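Local coordinates for immunoreactive 84kD antigen PG93 (Porphyromonas gingivalis, PDB 5M11), which serves as an essential surface component of the type-IX secretion system and carries zinc and calcium ions, at residues 459-464 against 498-503. Numbering follows the deposited sequence.
Sequences FSYPDV and LIFNDR. With ZN (zinc ion), chain G; CA (calcium ion), chain B.
Y461 reaches from the loop after strand 455-459 toward strand 497-501 and meets both L498 and F500. From CB, which points toward the strand, CG lies beside the backbone N (chi1 -53°), carrying the ring to F500. CD2 lies 4.1 Å from L498 CD1; farther out, CE2 comes within 3.7 Å of F500 CB, and CZ also approaches that CB. At the tip, OH lies 3.5 Å from F500 CD1, while its polar partner is D512, a calcium ligand, which takes part with it in a hydrogen bond. The planes of the Y461 and F500 rings are inclined at 57°, an oblique pair with centroids 5.7 Å apart. F500 CE1 continues to the edge of the F459 ring, 4.0 Å from CZ. At the other end V464 CG2 meets L498 CD2 at 3.7 Å, and V464 CG1 touches CB and both methyls of the same leucine. I446, on the neighbouring strand 446-450, touches F459, Y461, L498 and F500. Metals flank this apolar layer: D463 holds zinc through both carboxylate oxygens, with H514, whose ring stacks on Y461, as the other protein ligand, whereas D502 gives its carbonyl O to calcium. The contact joins the end of an outer strand and the loop after it to an inner strand of the next four-stranded antiparallel sheet, the hydrophobic packing between successive blades of a beta-propeller, here bordered by metal sites.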
loop_
_atom_site.group_PDB
_atom_site.type_symbol
_atom_site.label_atom_id
_atom_site.label_comp_id
_atom_site.label_asym_id
_atom_site.label_seq_id
_atom_site.Cartn_x
_atom_site.Cartn_y
_atom_site.Cartn_z
ATOM N N PHE A 459 -3.884 -4.244 36.557
ATOM C CA PHE A 459 -5.130 -3.881 37.217
ATOM C C PHE A 459 -6.226 -3.672 36.170
ATOM O O PHE A 459 -5.981 -3.862 34.978
ATOM C CB PHE A 459 -4.939 -2.613 38.085
ATOM C CG PHE A 459 -4.499 -1.362 37.350
ATOM C CD1 PHE A 459 -5.434 -0.523 36.747
ATOM C CD2 PHE A 459 -3.164 -0.989 37.318
ATOM C CE1 PHE A 459 -5.036 0.635 36.077
ATOM C CE2 PHE A 459 -2.770 0.188 36.668
ATOM C CZ PHE A 459 -3.714 0.994 36.059
ATOM N N SER A 460 -7.423 -3.245 36.618
ATOM C CA SER A 460 -8.558 -2.895 35.767
ATOM C C SER A 460 -9.598 -2.091 36.541
ATOM O O SER A 460 -9.438 -1.831 37.743
ATOM C CB SER A 460 -9.208 -4.138 35.165
ATOM O OG SER A 460 -9.965 -3.747 34.031
ATOM N N TYR A 461 -10.669 -1.697 35.839
ATOM C CA TYR A 461 -11.821 -1.016 36.408
ATOM C C TYR A 461 -13.050 -1.829 35.983
ATOM O O TYR A 461 -13.186 -2.075 34.786
ATOM C CB TYR A 461 -11.869 0.441 35.949
ATOM C CG TYR A 461 -10.578 1.194 36.190
ATOM C CD1 TYR A 461 -10.233 1.640 37.465
ATOM C CD2 TYR A 461 -9.698 1.468 35.138
ATOM C CE1 TYR A 461 -9.047 2.341 37.691
ATOM C CE2 TYR A 461 -8.515 2.176 35.350
ATOM C CZ TYR A 461 -8.200 2.624 36.625
ATOM O OH TYR A 461 -7.047 3.339 36.839
ATOM N N PRO A 462 -13.889 -2.346 36.921
ATOM C CA PRO A 462 -15.017 -3.234 36.533
ATOM C C PRO A 462 -15.820 -2.841 35.280
ATOM O O PRO A 462 -16.208 -3.727 34.510
ATOM C CB PRO A 462 -15.925 -3.211 37.761
ATOM C CG PRO A 462 -15.034 -2.906 38.900
ATOM C CD PRO A 462 -13.807 -2.198 38.390
ATOM N N ASP A 463 -16.054 -1.531 35.072
ATOM C CA ASP A 463 -16.776 -0.975 33.917
ATOM C C ASP A 463 -16.040 -1.276 32.553
ATOM O O ASP A 463 -16.713 -1.416 31.535
ATOM C CB ASP A 463 -17.044 0.549 34.098
ATOM C CG ASP A 463 -16.152 1.278 35.105
ATOM O OD1 ASP A 463 -16.461 1.231 36.326
ATOM O OD2 ASP A 463 -15.141 1.878 34.676
ATOM N N VAL A 464 -14.691 -1.418 32.549
ATOM C CA VAL A 464 -13.884 -1.728 31.345
ATOM C C VAL A 464 -13.259 -3.155 31.376
ATOM O O VAL A 464 -12.699 -3.570 30.360
ATOM C CB VAL A 464 -12.765 -0.692 31.035
ATOM C CG1 VAL A 464 -13.336 0.630 30.542
ATOM C CG2 VAL A 464 -11.808 -0.500 32.213
ATOM N N LEU A 498 -11.793 5.248 27.685
ATOM C CA LEU A 498 -11.480 5.207 29.103
ATOM C C LEU A 498 -10.285 6.141 29.391
ATOM O O LEU A 498 -9.202 5.993 28.802
ATOM C CB LEU A 498 -11.217 3.767 29.588
ATOM C CG LEU A 498 -10.462 3.611 30.907
ATOM C CD1 LEU A 498 -11.382 3.756 32.115
ATOM C CD2 LEU A 498 -9.745 2.307 30.946
ATOM N N ILE A 499 -10.509 7.119 30.274
ATOM C CA ILE A 499 -9.476 8.043 30.744
ATOM C C ILE A 499 -9.161 7.596 32.162
ATOM O O ILE A 499 -10.097 7.368 32.926
ATOM C CB ILE A 499 -9.910 9.543 30.668
ATOM C CG1 ILE A 499 -10.476 9.921 29.289
ATOM C CG2 ILE A 499 -8.796 10.509 31.104
ATOM C CD1 ILE A 499 -11.967 10.063 29.289
ATOM N N PHE A 500 -7.873 7.411 32.504
ATOM C CA PHE A 500 -7.511 7.009 33.863
ATOM C C PHE A 500 -6.112 7.478 34.265
ATOM O O PHE A 500 -5.245 7.655 33.401
ATOM C CB PHE A 500 -7.627 5.493 34.043
ATOM C CG PHE A 500 -6.651 4.689 33.237
ATOM C CD1 PHE A 500 -5.480 4.210 33.813
ATOM C CD2 PHE A 500 -6.917 4.372 31.910
ATOM C CE1 PHE A 500 -4.572 3.460 33.065
ATOM C CE2 PHE A 500 -6.008 3.629 31.163
ATOM C CZ PHE A 500 -4.837 3.184 31.745
ATOM N N ASN A 501 -5.905 7.670 35.588
ATOM C CA ASN A 501 -4.631 8.076 36.174
ATOM C C ASN A 501 -4.318 7.198 37.375
ATOM O O ASN A 501 -5.006 7.248 38.391
ATOM C CB ASN A 501 -4.624 9.555 36.560
ATOM C CG ASN A 501 -3.238 10.138 36.618
ATOM O OD1 ASN A 501 -2.404 9.760 37.450
ATOM N ND2 ASN A 501 -2.966 11.082 35.738
ATOM N N ASP A 502 -3.275 6.374 37.226
ATOM C CA ASP A 502 -2.742 5.420 38.200
ATOM C C ASP A 502 -2.242 6.092 39.499
ATOM O O ASP A 502 -2.031 5.398 40.494
ATOM C CB ASP A 502 -1.581 4.660 37.546
ATOM C CG ASP A 502 -0.405 5.555 37.206
ATOM O OD1 ASP A 502 -0.599 6.527 36.420
ATOM O OD2 ASP A 502 0.705 5.307 37.747
ATOM N N ARG A 503 -2.002 7.431 39.454
ATOM C CA ARG A 503 -1.532 8.314 40.539
ATOM C C ARG A 503 -0.183 7.824 41.137
ATOM O O ARG A 503 -0.019 7.775 42.365
ATOM C CB ARG A 503 -2.618 8.498 41.649
ATOM C CG ARG A 503 -3.939 9.136 41.191
ATOM C CD ARG A 503 -3.761 10.557 40.691
ATOM N NE ARG A 503 -5.034 11.258 40.513
ATOM C CZ ARG A 503 -5.279 12.147 39.553
ATOM N NH1 ARG A 503 -4.349 12.439 38.651
ATOM N NH2 ARG A 503 -6.462 12.747 39.484
HETATM ZN ZN ZN G . -15.559 3.487 35.929
HETATM CA CA CA B . -2.681 3.811 42.159
#